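Side-chain contacts in trichothecene 15-O-acetyltransferase TRI3 (Fusarium sporotrichioides, PDB 3FOT), which transfers an acetyl group to the 15-hydroxyl of trichothecene intermediates during the biosynthesis of Fusarium mycotoxins such as T-2 toxin: residues V198-L201 / F202-V205; I450-T453 / A454-E457; S113-S116 / A117-A121. All blocks are in the same frame, centred on the assembly; numbering follows the deposited sequence. Where two conformers were deposited one is given.

Contact 1 of 3, residues V198-L201 / F202-V205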
loop_
_atom_site.group_PDB
_atom_site.type_symbol
_atom_site.label_atom_id
_atom_site.label_comp_id
_atom_site.label_asym_id
_atom_site.label_seq_id
_atom_site.Cartn_x
_atom_site.Cartn_y
_atom_site.Cartn_z
ATOM N N VAL A 198 -1.550 6.098 9.742
ATOM C CA VAL A 198 -0.303 6.075 10.547
ATOM C C VAL A 198 0.063 7.536 10.925
ATOM O O VAL A 198 0.365 7.838 12.085
ATOM C CB VAL A 198 0.837 5.399 9.777
ATOM C CG1 VAL A 198 2.181 5.587 10.484
ATOM C CG2 VAL A 198 0.525 3.887 9.615
ATOM N N GLY A 199 0.005 8.426 9.937
ATOM C CA GLY A 199 0.288 9.859 10.176
ATOM C C GLY A 199 -0.614 10.436 11.255
ATOM O O GLY A 199 -0.168 11.213 12.140
ATOM N N ASP A 200 -1.892 10.090 11.170
ATOM C CA ASP A 200 -2.892 10.544 12.156
ATOM C C ASP A 200 -2.539 10.068 13.558
ATOM O O ASP A 200 -2.610 10.831 14.506
ATOM C CB ASP A 200 -4.292 10.030 11.779
ATOM C CG ASP A 200 -4.823 10.658 10.488
ATOM O OD1 ASP A 200 -4.395 11.772 10.122
ATOM O OD2 ASP A 200 -5.653 10.021 9.822
ATOM N N LEU A 201 -2.185 8.781 13.695
ATOM C CA LEU A 201 -1.750 8.248 14.991
ATOM C C LEU A 201 -0.538 8.999 15.531
ATOM O O LEU A 201 -0.476 9.294 16.725
ATOM C CB LEU A 201 -1.423 6.746 14.883
ATOM C CG LEU A 201 -2.637 5.829 14.666
ATOM C CD1 LEU A 201 -2.142 4.397 14.418
ATOM C CD2 LEU A 201 -3.589 5.885 15.901
ATOM N N PHE A 202 0.426 9.304 14.666
ATOM C CA PHE A 202 1.630 10.041 15.110
ATOM C C PHE A 202 1.295 11.463 15.557
ATOM O O PHE A 202 1.907 11.977 16.513
ATOM C CB PHE A 202 2.740 10.037 14.037
ATOM C CG PHE A 202 3.423 8.702 13.854
ATOM C CD1 PHE A 202 3.115 7.589 14.666
ATOM C CD2 PHE A 202 4.420 8.561 12.885
ATOM C CE1 PHE A 202 3.786 6.354 14.496
ATOM C CE2 PHE A 202 5.080 7.322 12.709
ATOM C CZ PHE A 202 4.771 6.236 13.523
ATOM N N ARG A 203 0.319 12.086 14.904
ATOM C CA ARG A 203 -0.197 13.376 15.376
ATOM C C ARG A 203 -0.918 13.222 16.728
ATOM O O ARG A 203 -0.581 13.883 17.707
ATOM C CB ARG A 203 -1.151 13.963 14.343
ATOM C CG ARG A 203 -2.077 15.047 14.916
ATOM C CD ARG A 203 -2.916 15.621 13.781
ATOM N NE ARG A 203 -3.671 14.646 12.967
ATOM C CZ ARG A 203 -4.922 14.248 13.204
ATOM N NH1 ARG A 203 -5.510 13.395 12.370
ATOM N NH2 ARG A 203 -5.610 14.712 14.263
ATOM N N LEU A 204 -1.884 12.323 16.771
ATOM C CA LEU A 204 -2.782 12.152 17.931
ATOM C C LEU A 204 -2.049 11.713 19.182
ATOM O O LEU A 204 -2.362 12.175 20.288
ATOM C CB LEU A 204 -3.923 11.198 17.590
ATOM C CG LEU A 204 -4.920 11.744 16.557
ATOM C CD1 LEU A 204 -5.740 10.617 15.961
ATOM C CD2 LEU A 204 -5.828 12.844 17.203
ATOM N N VAL A 205 -1.032 10.867 19.033
ATOM C CA VAL A 205 -0.340 10.366 20.234
ATOM C C VAL A 205 0.379 11.524 20.972
ATOM O O VAL A 205 0.606 11.449 22.192
ATOM C CB VAL A 205 0.587 9.176 19.888
ATOM C CG1 VAL A 205 1.849 9.705 19.202
ATOM C CG2 VAL A 205 0.908 8.349 21.149
HETATM O O HOH W 1 -2.422 13.824 10.541
#

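Contact 2 of 3, residues I450-T453 / A454-E457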
loop_
_atom_site.group_PDB
_atom_site.type_symbol
_atom_site.label_atom_id
_atom_site.label_comp_id
_atom_site.label_asym_id
_atom_site.label_seq_id
_atom_site.Cartn_x
_atom_site.Cartn_y
_atom_site.Cartn_z
ATOM N N ILE A 450 7.286 12.657 15.959
ATOM C CA ILE A 450 6.211 12.655 16.920
ATOM C C ILE A 450 6.643 13.685 17.974
ATOM O O ILE A 450 7.757 13.601 18.505
ATOM C CB ILE A 450 6.037 11.263 17.580
ATOM C CG1 ILE A 450 5.561 10.251 16.538
ATOM C CG2 ILE A 450 4.999 11.335 18.711
ATOM C CD1 ILE A 450 5.651 8.779 16.951
ATOM N N LYS A 451 5.762 14.647 18.235
ATOM C CA LYS A 451 6.014 15.767 19.160
ATOM C C LYS A 451 5.084 15.676 20.358
ATOM O O LYS A 451 3.994 15.115 20.258
ATOM C CB LYS A 451 5.750 17.109 18.466
ATOM C CG LYS A 451 6.753 17.421 17.379
ATOM C CD LYS A 451 6.336 18.634 16.592
ATOM C CE LYS A 451 7.360 18.895 15.500
ATOM N NZ LYS A 451 8.371 19.830 16.023
ATOM N N GLN A 452 5.522 16.234 21.489
ATOM C CA GLN A 452 4.615 16.557 22.602
ATOM C C GLN A 452 3.879 17.830 22.179
ATOM O O GLN A 452 4.484 18.900 22.048
ATOM C CB GLN A 452 5.403 16.818 23.886
ATOM C CG GLN A 452 4.523 17.102 25.083
ATOM C CD GLN A 452 5.309 17.434 26.331
ATOM O OE1 GLN A 452 6.483 17.803 26.267
ATOM N NE2 GLN A 452 4.649 17.355 27.472
ATOM N N THR A 453 2.587 17.689 21.917
ATOM C CA THR A 453 1.825 18.725 21.245
ATOM C C THR A 453 1.814 20.032 22.045
ATOM O O THR A 453 1.948 21.119 21.462
ATOM C CB THR A 453 0.411 18.240 20.936
ATOM O OG1 THR A 453 0.506 17.035 20.162
ATOM C CG2 THR A 453 -0.358 19.267 20.125
ATOM N N ALA A 454 1.676 19.908 23.364
ATOM C CA ALA A 454 1.611 21.083 24.262
ATOM C C ALA A 454 2.876 21.935 24.239
ATOM O O ALA A 454 2.829 23.158 24.454
ATOM C CB ALA A 454 1.297 20.642 25.668
ATOM N N THR A 455 4.022 21.304 23.992
ATOM C CA THR A 455 5.286 22.024 24.078
ATOM C C THR A 455 5.941 22.210 22.724
ATOM O O THR A 455 6.851 23.010 22.598
ATOM C CB THR A 455 6.292 21.292 25.000
ATOM O OG1 THR A 455 6.600 20.006 24.434
ATOM C CG2 THR A 455 5.712 21.103 26.393
ATOM N N GLY A 456 5.517 21.444 21.720
ATOM C CA GLY A 456 6.223 21.444 20.446
ATOM C C GLY A 456 7.545 20.676 20.430
ATOM O O GLY A 456 8.228 20.652 19.412
ATOM N N GLU A 457 7.898 20.047 21.542
ATOM C CA GLU A 457 9.168 19.317 21.654
ATOM C C GLU A 457 9.133 18.007 20.879
ATOM O O GLU A 457 8.166 17.247 20.975
ATOM C CB GLU A 457 9.494 19.022 23.121
ATOM C CG GLU A 457 9.823 20.259 23.954
ATOM C CD GLU A 457 9.913 19.944 25.433
ATOM O OE1 GLU A 457 8.943 19.372 25.986
ATOM O OE2 GLU A 457 10.956 20.260 26.041
#

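Contact 3 of 3, residues S113-S116 / A117-A121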
loop_
_atom_site.group_PDB
_atom_site.type_symbol
_atom_site.label_atom_id
_atom_site.label_comp_id
_atom_site.label_asym_id
_atom_site.label_seq_id
_atom_site.Cartn_x
_atom_site.Cartn_y
_atom_site.Cartn_z
ATOM N N SER A 113 -20.174 0.691 24.358
ATOM C CA SER A 113 -19.878 1.477 25.541
ATOM C C SER A 113 -18.455 1.991 25.440
ATOM O O SER A 113 -17.648 1.466 24.673
ATOM C CB SER A 113 -20.019 0.626 26.807
ATOM O OG SER A 113 -19.036 -0.402 26.865
ATOM N N ASN A 114 -18.138 3.005 26.233
ATOM C CA ASN A 114 -16.783 3.511 26.269
ATOM C C ASN A 114 -15.800 2.423 26.770
ATOM O O ASN A 114 -14.665 2.342 26.283
ATOM C CB ASN A 114 -16.712 4.842 27.048
ATOM C CG ASN A 114 -17.436 6.005 26.320
ATOM O OD1 ASN A 114 -16.800 6.950 25.824
ATOM N ND2 ASN A 114 -18.764 5.941 26.262
ATOM N N GLU A 115 -16.246 1.556 27.682
ATOM C CA GLU A 115 -15.415 0.430 28.151
ATOM C C GLU A 115 -15.052 -0.535 27.018
ATOM O O GLU A 115 -13.907 -0.979 26.920
ATOM C CB GLU A 115 -16.084 -0.357 29.288
ATOM C CG GLU A 115 -15.259 -1.565 29.744
ATOM C CD GLU A 115 -15.935 -2.385 30.841
ATOM O OE1 GLU A 115 -17.014 -1.974 31.318
ATOM O OE2 GLU A 115 -15.398 -3.450 31.212
ATOM N N SER A 116 -16.048 -0.865 26.193
ATOM C CA SER A 116 -15.899 -1.787 25.062
ATOM C C SER A 116 -14.884 -1.217 24.060
ATOM O O SER A 116 -14.025 -1.931 23.545
ATOM C CB SER A 116 -17.250 -1.913 24.356
ATOM O OG SER A 116 -17.191 -2.883 23.335
ATOM N N ALA A 117 -15.010 0.079 23.806
ATOM C CA ALA A 117 -14.086 0.806 22.931
ATOM C C ALA A 117 -12.657 0.729 23.462
ATOM O O ALA A 117 -11.708 0.489 22.719
ATOM C CB ALA A 117 -14.504 2.264 22.814
ATOM N N ARG A 118 -12.505 0.949 24.766
ATOM C CA ARG A 118 -11.193 0.876 25.373
ATOM C C ARG A 118 -10.628 -0.540 25.298
ATOM O O ARG A 118 -9.440 -0.717 25.029
ATOM C CB ARG A 118 -11.263 1.406 26.814
ATOM C CG ARG A 118 -11.464 2.907 26.877
ATOM C CD ARG A 118 -11.331 3.466 28.310
ATOM N NE ARG A 118 -12.457 3.094 29.163
ATOM C CZ ARG A 118 -13.517 3.863 29.410
ATOM N NH1 ARG A 118 -14.478 3.418 30.215
ATOM N NH2 ARG A 118 -13.618 5.077 28.876
ATOM N N ASP A 119 -11.478 -1.552 25.511
ATOM C CA ASP A 119 -11.069 -2.951 25.359
ATOM C C ASP A 119 -10.576 -3.208 23.943
ATOM O O ASP A 119 -9.567 -3.875 23.747
ATOM C CB ASP A 119 -12.231 -3.911 25.633
ATOM C CG ASP A 119 -12.650 -3.932 27.088
ATOM O OD1 ASP A 119 -11.908 -3.408 27.934
ATOM O OD2 ASP A 119 -13.729 -4.499 27.353
ATOM N N TRP A 120 -11.317 -2.690 22.961
ATOM C CA TRP A 120 -10.940 -2.844 21.563
ATOM C C TRP A 120 -9.536 -2.244 21.292
ATOM O O TRP A 120 -8.681 -2.912 20.712
ATOM C CB TRP A 120 -11.988 -2.224 20.609
ATOM C CG TRP A 120 -11.447 -2.007 19.209
ATOM C CD1 TRP A 120 -11.341 -2.933 18.210
ATOM C CD2 TRP A 120 -10.873 -0.785 18.695
ATOM N NE1 TRP A 120 -10.749 -2.362 17.101
ATOM C CE2 TRP A 120 -10.469 -1.042 17.364
ATOM C CE3 TRP A 120 -10.681 0.496 19.230
ATOM C CZ2 TRP A 120 -9.847 -0.068 16.562
ATOM C CZ3 TRP A 120 -10.082 1.492 18.420
ATOM C CH2 TRP A 120 -9.666 1.189 17.097
ATOM N N ALA A 121 -9.324 -0.994 21.691
ATOM C CA ALA A 121 -8.024 -0.324 21.450
ATOM C C ALA A 121 -6.851 -1.048 22.137
ATOM O O ALA A 121 -5.801 -1.273 21.534
ATOM C CB ALA A 121 -8.099 1.162 21.873
HETATM O O HOH W 2 -13.558 -5.098 30.264
#

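Contact 1 of 3, residues V198-L201 / F202-V205
Asp200 and Arg203, three residues apart on helix 191-205, lie side by side, and the arginine reaches back to the carboxylate. Arg203 CB rests on the backbone, 3.5 Å from Asp200 O. With CG anti to the backbone N (chi1 161°) the chain leaves the helix, then bends at chi3 (54°), so that Asp200 O lies over one face of the guanidinium, toward its rim. Arg203 NE gives its proton to a water that itself donates to Asp200 OD1. At the tip, Arg203 NH1 makes the salt bridge, 3.0 Å to Asp200 OD1. The oxygen lies almost in the guanidinium plane but is met from well above the carboxylate plane, the two planes being 72° apart; Arg203 NH1 also pairs with Glu88 of helix 71-88.

On another side of the helix Val198 and Phe202 make an i to i+4 pair. Val198 CG1 sits over one ring face in a CH-pi contact, 4.2 Å from the Phe202 ring centroid, displaced toward CZ and CE2. This side of helix 191-205 packs on the six-stranded mixed sheet: Phe202 meets Ile180 of strand 177-184 and Ile450 of strand 449-452, while Val198 and Leu201 meet Phe182.

The direct bond and the water bridge together limit rotation of the guanidinium, and the nearby Arg203 would probably favour an ionised Asp200, whose OD2 is hydrogen-bonded to Tyr354 OH.

Contact 2 of 3, residues I450-T453 / A454-E457
Strand 449-452 ends in a tight turn that sends the chain back, the directions from Ile450 to Thr453 and from Ala454 to Glu457 differing by 141°, and the two arms are tied by Gln452 N, which donates to Glu457 O (2.9 Å). Gln452 O accepts from two amides through bent bonds, Gly456 N at 2.8 Å and Thr455 N at 3.1 Å, the latter coming from above the carbonyl plane. Gly456 has a positive phi, which glycine adopts readily.

The side chains gather round Thr455 OG1. Its chi1 of 63° sets the hydroxyl between the backbone N and the carbonyl carbon, where Thr455 OG1 accepts from Glu457 N at 3.2 Å, two residues on: an ST turn. Gln452 runs extended across the threonine, its amide oxygen OE1 2.9 Å from Thr455 OG1 and its CD against Thr455 CG2; Gln452 NE2 makes a weak hydrogen bond to Ile209 O. Glu457, lying alongside Gln452 with the amide and carboxylate planes 19° apart, brings its own OE1 equally close to Thr455 OG1 in the conformer described. Lys451 runs extended past Glu457 O and bends only at chi4, where NZ makes a weak bond to Gly456 O and a hydrogen bond to Asn458 OD1.

Two acceptors, Gln452 OE1 and Glu457 OE1, thus come within 2.9 Å of each other, but this approach belongs to one of two deposited conformers of Glu457 and is doubtful. The single hydroxyl proton of Thr455 cannot serve both at once, so the carboxylate may move, or may at times be protonated, at this solvent-facing hairpin turn.

Contact 3 of 3, residues S113-S116 / A117-A121
Ser113 caps the start of helix 114-124 and is tied to Ala117 across the first turn. Ser113 OG accepts from Ser116 N at 3.1 Å, while Ser113 O takes the amide of Ala117, and the i to i+4 ladder continues through Asn114, Glu115 and Ser116 to Trp120.

Glu115 and Asp119, one helical turn apart, are joined by a water that donates to both, 2.6 Å from Glu115 OE2 and 3.0 Å from Asp119 OD2. The carboxylate planes are nearly perpendicular, and Glu115 OE2 and Asp119 OD2 stand 4.3 Å apart, a repulsion the water probably eases. Asp119 OD1 is in a salt bridge with Arg122 NH1, which probably offsets part of the charge.

Arg118 doubles back along the first turn. Its bend at chi3 (-71°) lays the guanidinium flat over the backbone, with Asn114 O over the centre of one face, 3.7 Å from Arg118 CZ, and Glu115 N nearer the rim. Arg118 NH2 reaches Asn114 CB at 3.6 Å.

Ala117 CB touches Asn114 O on the buried flank, where Ala117 also packs on Pro111 and Trp222. Leu83 of helix 71-88 meets Ala117, Arg118 and Ala121; its neighbour Leu82 packs on Trp120, and Arg86, farther along, forms a cation-pi pair with the indole. Helix 114-124 thus lies against helix 71-88 and leads directly into edge strand 125-129.

Along the chain the order is contact 3, contact 1, contact 2. Contacts 1 and 2 have centres 12 Å apart and touch: the last turns of helix 191-205 pack through Phe202 and Val205 on Ile450 of strand 449-452, which leads into the turn. Contact 3 lies 19 Å from contact 1 and 27 Å from contact 2, centre to centre, without touching either; helix 71-88 bridges contacts 3 and 1 by packing on both. Helix 114-124 of contact 3 runs into strand 125-129 at one edge of the six-stranded mixed sheet, and contact 2 lies at the other edge. In this BAHD superfamily member all three are structural packing away from the substrate-binding His414.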